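Local coordinates for protein ficolin-3 (Homo sapiens, PDB 2J60) that is a fibrinogen-like lectin of the ficolin family that binds sugars on its C-terminal domain and probably serves innate immune recognition of microbial surfaces, at residues L145-G150 / W176-Y181; C180-L185 / W203-G208. All blocks are in the same frame, centred on the assembly; numbering follows the deposited sequence. Where two conformers were deposited one is given.

Interaction 1. Residues L145-G150 / W176-Y181; sequences LSLHSG and WYASCY. With ABE (alpha-D-Abequopyranose), chain D.
Leu147, in the short 3-10 segment 146-148, reaches across to residues 176-181 with one methyl: with CG anti to the backbone N (chi1 168°), its CD2 comes to Tyr181 C at 4.2 Å and to Ala178 CB at 4.4 Å. The same CD2 lies over one face of the His148 imidazole, toward its rim. The His148 side chain runs side by side with that of Tyr181, while Trp175 makes an edge-to-face contact with it. His148 CB packs on Trp176 CB at 4.2 Å, and the indole NE1 of Trp176 is hydrogen-bonded to Tyr129 O. Tyr181 links this packing to the sugar. In the conformer given, its CG sits between the backbone N and the carbonyl carbon (chi1 66°), which directs the ring to abequose, whose O2 lies 3.9 Å above the ring centre; Asp202 holds the phenol OH. Two backbone amides converge on abequose O1, Cys180 N at 2.9 Å and Tyr181 N at 3.1 Å, the latter nearly straight (166°). Abequose O2 in turn donates to Tyr181 O at 3.1 Å. Cys180 is disulfide-bonded to Cys167. The amides of Cys180, itself part of a cis peptide, and of Tyr181, with an aromatic face beneath the ligand, form part of the sugar site here, consistent with a fibrinogen-like recognition domain.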
loop_
_atom_site.group_PDB
_atom_site.type_symbol
_atom_site.label_atom_id
_atom_site.label_comp_id
_atom_site.label_asym_id
_atom_site.label_seq_id
_atom_site.Cartn_x
_atom_site.Cartn_y
_atom_site.Cartn_z
ATOM N N LEU A 145 -7.539 4.506 -7.731
ATOM C CA LEU A 145 -6.680 5.293 -6.859
ATOM C C LEU A 145 -6.554 6.759 -7.292
ATOM O O LEU A 145 -6.155 7.608 -6.502
ATOM C CB LEU A 145 -5.286 4.660 -6.758
ATOM C CG LEU A 145 -4.469 4.942 -5.496
ATOM C CD1 LEU A 145 -5.207 4.561 -4.197
ATOM C CD2 LEU A 145 -3.100 4.246 -5.592
ATOM N N SER A 146 -6.885 7.061 -8.543
ATOM C CA SER A 146 -6.748 8.428 -9.047
ATOM C C SER A 146 -7.486 9.465 -8.222
ATOM O O SER A 146 -6.935 10.524 -7.903
ATOM C CB SER A 146 -7.177 8.509 -10.501
ATOM O OG SER A 146 -6.150 7.964 -11.283
ATOM N N LEU A 147 -8.733 9.152 -7.892
ATOM C CA LEU A 147 -9.502 9.969 -6.976
ATOM C C LEU A 147 -8.648 10.395 -5.780
ATOM O O LEU A 147 -8.761 11.512 -5.301
ATOM C CB LEU A 147 -10.749 9.221 -6.475
ATOM C CG LEU A 147 -11.476 9.889 -5.284
ATOM C CD1 LEU A 147 -12.094 11.272 -5.617
ATOM C CD2 LEU A 147 -12.522 8.986 -4.676
ATOM N N HIS A 148 -7.795 9.500 -5.302
ATOM C CA HIS A 148 -7.116 9.726 -4.035
ATOM C C HIS A 148 -5.840 10.529 -4.125
ATOM O O HIS A 148 -5.298 10.943 -3.093
ATOM C CB HIS A 148 -6.882 8.397 -3.319
ATOM C CG HIS A 148 -8.144 7.770 -2.834
ATOM N ND1 HIS A 148 -8.791 6.772 -3.525
ATOM C CD2 HIS A 148 -8.899 8.019 -1.739
ATOM C CE1 HIS A 148 -9.876 6.411 -2.864
ATOM N NE2 HIS A 148 -9.967 7.152 -1.778
ATOM N N SER A 149 -5.362 10.765 -5.349
ATOM C CA SER A 149 -4.185 11.585 -5.538
ATOM C C SER A 149 -4.450 12.991 -5.022
ATOM O O SER A 149 -5.551 13.516 -5.135
ATOM C CB SER A 149 -3.772 11.631 -7.008
ATOM O OG SER A 149 -2.417 12.051 -7.107
ATOM N N GLY A 150 -3.447 13.584 -4.421
ATOM C CA GLY A 150 -3.580 14.931 -3.891
ATOM C C GLY A 150 -4.250 15.015 -2.530
ATOM O O GLY A 150 -4.454 16.114 -2.010
ATOM N N TRP A 176 -5.995 7.610 2.032
ATOM C CA TRP A 176 -5.973 8.997 1.617
ATOM C C TRP A 176 -7.424 9.339 1.316
ATOM O O TRP A 176 -7.783 9.610 0.174
ATOM C CB TRP A 176 -5.074 9.157 0.399
ATOM C CG TRP A 176 -3.668 8.732 0.670
ATOM C CD1 TRP A 176 -2.673 9.507 1.192
ATOM C CD2 TRP A 176 -3.089 7.442 0.430
ATOM N NE1 TRP A 176 -1.517 8.792 1.289
ATOM C CE2 TRP A 176 -1.735 7.520 0.824
ATOM C CE3 TRP A 176 -3.575 6.231 -0.093
ATOM C CZ2 TRP A 176 -0.864 6.425 0.747
ATOM C CZ3 TRP A 176 -2.692 5.132 -0.177
ATOM C CH2 TRP A 176 -1.356 5.249 0.234
ATOM N N TYR A 177 -8.259 9.298 2.352
ATOM C CA TYR A 177 -9.707 9.418 2.172
ATOM C C TYR A 177 -10.154 10.729 1.555
ATOM O O TYR A 177 -9.535 11.771 1.760
ATOM C CB TYR A 177 -10.463 9.176 3.485
ATOM C CG TYR A 177 -10.374 7.742 3.929
ATOM C CD1 TYR A 177 -10.911 6.727 3.152
ATOM C CD2 TYR A 177 -9.723 7.394 5.109
ATOM C CE1 TYR A 177 -10.846 5.403 3.549
ATOM C CE2 TYR A 177 -9.635 6.078 5.504
ATOM C CZ TYR A 177 -10.207 5.085 4.729
ATOM O OH TYR A 177 -10.105 3.772 5.124
ATOM N N ALA A 178 -11.226 10.642 0.782
ATOM C CA ALA A 178 -11.944 11.820 0.312
ATOM C C ALA A 178 -13.207 11.937 1.172
ATOM O O ALA A 178 -13.190 12.538 2.259
ATOM C CB ALA A 178 -12.298 11.661 -1.154
ATOM N N SER A 179 -14.292 11.356 0.688
ATOM C CA SER A 179 -15.503 11.216 1.482
ATOM C C SER A 179 -16.425 10.172 0.880
ATOM O O SER A 179 -17.551 10.513 0.517
ATOM C CB SER A 179 -16.253 12.553 1.598
ATOM O OG SER A 179 -16.409 13.160 0.328
ATOM N N CYS A 180 -15.987 8.906 0.818
ATOM C CA CYS A 180 -14.702 8.477 1.408
ATOM C C CYS A 180 -13.652 7.859 0.481
ATOM O O CYS A 180 -12.470 8.244 0.542
ATOM C CB CYS A 180 -14.932 7.548 2.594
ATOM S SG CYS A 180 -15.688 8.384 4.006
ATOM N N TYR A 181 -14.057 6.923 -0.376
ATOM C CA TYR A 181 -13.069 6.274 -1.233
ATOM C C TYR A 181 -13.582 5.591 -2.501
ATOM O O TYR A 181 -14.777 5.326 -2.662
ATOM C CB TYR A 181 -12.283 5.244 -0.415
ATOM C CG TYR A 181 -13.131 4.090 0.059
ATOM C CD1 TYR A 181 -13.308 2.963 -0.734
ATOM C CD2 TYR A 181 -13.760 4.126 1.302
ATOM C CE1 TYR A 181 -14.077 1.916 -0.316
ATOM C CE2 TYR A 181 -14.540 3.066 1.733
ATOM C CZ TYR A 181 -14.686 1.964 0.918
ATOM O OH TYR A 181 -15.451 0.905 1.332
HETATM C C1 ABE D . -17.435 5.248 0.599
HETATM C C2 ABE D . -18.064 4.178 -0.289
HETATM C C3 ABE D . -19.454 4.579 -0.760
HETATM C C4 ABE D . -20.302 5.044 0.422
HETATM C C5 ABE D . -19.546 6.107 1.220
HETATM C C6 ABE D . -20.360 6.638 2.398
HETATM O O1 ABE D . -17.154 6.447 -0.151
HETATM O O2 ABE D . -17.245 3.922 -1.433
HETATM O O5 ABE D . -18.320 5.541 1.683
#

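Interaction 2. Residues C180-L185 / W203-G208; sequences CYRSNL and WASGRG. With ABE (alpha-D-Abequopyranose), chain D.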
loop_
_atom_site.group_PDB
_atom_site.type_symbol
_atom_site.label_atom_id
_atom_site.label_comp_id
_atom_site.label_asym_id
_atom_site.label_seq_id
_atom_site.Cartn_x
_atom_site.Cartn_y
_atom_site.Cartn_z
ATOM N N CYS A 180 -15.987 8.906 0.818
ATOM C CA CYS A 180 -14.702 8.477 1.408
ATOM C C CYS A 180 -13.652 7.859 0.481
ATOM O O CYS A 180 -12.470 8.244 0.542
ATOM C CB CYS A 180 -14.932 7.548 2.594
ATOM S SG CYS A 180 -15.688 8.384 4.006
ATOM N N TYR A 181 -14.057 6.923 -0.376
ATOM C CA TYR A 181 -13.069 6.274 -1.233
ATOM C C TYR A 181 -13.582 5.591 -2.501
ATOM O O TYR A 181 -14.777 5.326 -2.662
ATOM C CB TYR A 181 -12.283 5.244 -0.415
ATOM C CG TYR A 181 -13.131 4.090 0.059
ATOM C CD1 TYR A 181 -13.308 2.963 -0.734
ATOM C CD2 TYR A 181 -13.760 4.126 1.302
ATOM C CE1 TYR A 181 -14.077 1.916 -0.316
ATOM C CE2 TYR A 181 -14.540 3.066 1.733
ATOM C CZ TYR A 181 -14.686 1.964 0.918
ATOM O OH TYR A 181 -15.451 0.905 1.332
ATOM N N ARG A 182 -12.629 5.291 -3.383
ATOM C CA ARG A 182 -12.829 4.399 -4.513
ATOM C C ARG A 182 -12.033 3.104 -4.241
ATOM O O ARG A 182 -12.323 2.057 -4.820
ATOM C CB ARG A 182 -12.333 5.057 -5.817
ATOM C CG ARG A 182 -13.172 6.260 -6.297
ATOM C CD ARG A 182 -14.120 5.888 -7.431
ATOM N NE ARG A 182 -13.383 5.295 -8.541
ATOM C CZ ARG A 182 -13.909 4.442 -9.408
ATOM N NH1 ARG A 182 -15.184 4.091 -9.300
ATOM N NH2 ARG A 182 -13.165 3.946 -10.378
ATOM N N SER A 183 -11.027 3.190 -3.354
ATOM C CA SER A 183 -10.249 2.019 -2.895
ATOM C C SER A 183 -10.026 2.109 -1.386
ATOM O O SER A 183 -9.996 3.207 -0.804
ATOM C CB SER A 183 -8.903 1.899 -3.616
ATOM O OG SER A 183 -8.168 3.117 -3.500
ATOM N N ASN A 184 -9.845 0.956 -0.755
ATOM C CA ASN A 184 -9.762 0.891 0.705
ATOM C C ASN A 184 -8.961 -0.354 1.094
ATOM O O ASN A 184 -9.424 -1.185 1.862
ATOM C CB ASN A 184 -11.185 0.830 1.270
ATOM C CG ASN A 184 -11.255 1.089 2.766
ATOM O OD1 ASN A 184 -10.628 2.024 3.299
ATOM N ND2 ASN A 184 -12.032 0.260 3.461
ATOM N N LEU A 185 -7.758 -0.480 0.549
ATOM C CA LEU A 185 -6.988 -1.727 0.679
ATOM C C LEU A 185 -6.468 -2.035 2.104
ATOM O O LEU A 185 -6.030 -3.144 2.373
ATOM C CB LEU A 185 -5.842 -1.742 -0.319
ATOM C CG LEU A 185 -6.291 -1.707 -1.786
ATOM C CD1 LEU A 185 -5.047 -1.730 -2.634
ATOM C CD2 LEU A 185 -7.221 -2.901 -2.123
ATOM N N TRP A 203 -11.962 -2.392 -4.185
ATOM C CA TRP A 203 -11.422 -1.658 -5.346
ATOM C C TRP A 203 -12.614 -1.291 -6.269
ATOM O O TRP A 203 -13.145 -2.151 -6.955
ATOM C CB TRP A 203 -10.372 -2.525 -6.065
ATOM C CG TRP A 203 -9.476 -1.799 -7.071
ATOM C CD1 TRP A 203 -9.610 -1.816 -8.429
ATOM C CD2 TRP A 203 -8.312 -0.979 -6.800
ATOM N NE1 TRP A 203 -8.629 -1.053 -9.018
ATOM C CE2 TRP A 203 -7.822 -0.529 -8.045
ATOM C CE3 TRP A 203 -7.649 -0.582 -5.632
ATOM C CZ2 TRP A 203 -6.686 0.293 -8.158
ATOM C CZ3 TRP A 203 -6.530 0.238 -5.741
ATOM C CH2 TRP A 203 -6.060 0.665 -7.001
ATOM N N ALA A 204 -13.058 -0.032 -6.265
ATOM C CA ALA A 204 -14.358 0.283 -6.907
ATOM C C ALA A 204 -14.470 -0.167 -8.373
ATOM O O ALA A 204 -15.452 -0.797 -8.754
ATOM C CB ALA A 204 -14.708 1.771 -6.767
ATOM N N SER A 205 -13.461 0.140 -9.182
ATOM C CA SER A 205 -13.479 -0.192 -10.596
ATOM C C SER A 205 -13.302 -1.682 -10.835
ATOM O O SER A 205 -13.457 -2.162 -11.960
ATOM C CB SER A 205 -12.353 0.534 -11.308
ATOM O OG SER A 205 -11.121 0.187 -10.698
ATOM N N GLY A 206 -12.928 -2.415 -9.790
ATOM C CA GLY A 206 -12.788 -3.857 -9.897
ATOM C C GLY A 206 -14.104 -4.512 -9.557
ATOM O O GLY A 206 -15.020 -4.543 -10.376
ATOM N N ARG A 207 -14.215 -5.028 -8.342
ATOM C CA ARG A 207 -15.427 -5.721 -7.932
ATOM C C ARG A 207 -16.403 -4.775 -7.257
ATOM O O ARG A 207 -17.490 -5.183 -6.879
ATOM C CB ARG A 207 -15.112 -6.898 -6.993
ATOM C CG ARG A 207 -14.119 -7.927 -7.557
ATOM C CD ARG A 207 -14.410 -9.315 -7.017
ATOM N NE ARG A 207 -14.605 -9.314 -5.565
ATOM C CZ ARG A 207 -15.511 -10.060 -4.928
ATOM N NH1 ARG A 207 -16.328 -10.860 -5.617
ATOM N NH2 ARG A 207 -15.622 -9.987 -3.603
ATOM N N GLY A 208 -16.014 -3.515 -7.079
ATOM C CA GLY A 208 -16.916 -2.520 -6.508
ATOM C C GLY A 208 -16.966 -2.473 -4.996
ATOM O O GLY A 208 -16.512 -3.397 -4.327
HETATM C C1 ABE D . -17.435 5.248 0.599
HETATM C C2 ABE D . -18.064 4.178 -0.289
HETATM C C3 ABE D . -19.454 4.579 -0.760
HETATM C C4 ABE D . -20.302 5.044 0.422
HETATM C C5 ABE D . -19.546 6.107 1.220
HETATM C C6 ABE D . -20.360 6.638 2.398
HETATM O O1 ABE D . -17.154 6.447 -0.151
HETATM O O2 ABE D . -17.245 3.922 -1.433
HETATM O O5 ABE D . -18.320 5.541 1.683
#
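Ala204 N donates to Arg182 O at 2.6 Å, a short bond that accompanies the single backbone bridge between Ser183 and Trp203. The Arg182 side chain then folds over the same turn. Its CB starts 4.2 Å from Ala204 CB; bends at chi2 (-101°) and chi3 (-56°) bring the far end of the chain back, so that NE and CZ also come near that methyl. The methyl lies over one face of the guanidinium, closest at NH1, 3.5 Å from Ala204 CB. NH2 reaches Ser205 CB at 3.6 Å and is hydrogen-bonded to Asp143 O. Deeper in, Ser183 CB presses on Trp203 CE3 at 3.4 Å, and Leu185 CD1 approaches Trp203 CZ3 at 4.0 Å, the two side chains crossing at a slant. Trp203 NE1 is hydrogen-bonded to Gly142 O. In the type I turn from Trp203 to Gly206, Gly206 N closes the turn on Trp203 O, which also accepts Gly208 N. The chemistry is thus divided: one backbone bond joins the segments, carbon contacts fill the interface, and the arginine, though charged, packs here through its flat face while a carbonyl outside the two segments takes up its polar tip.

How the interactions relate
The centres of the two contacts lie about 10 Å apart, on the same side of the chain's centre, within the fibrinogen-like domain. Along the chain, 145-150 follows strand 131-138, and the other segments come after helix 167-171 and before strand 215-220. Interaction 2 begins on Cys180 and Tyr181, where interaction 1 ends, so residues 176-185 form one continuous path with 145-150 and 203-208 packed along it. The contacts also touch directly: Leu147 packs on Arg182, and Tyr177 OH probably hydrogen-bonds Asn184 OD1 at 2.6 Å. The side chain of Tyr177 lies about 8 Å from the bound calcium ion. The shared pair, which binds the abequose, belongs to the loop after helix 167-171.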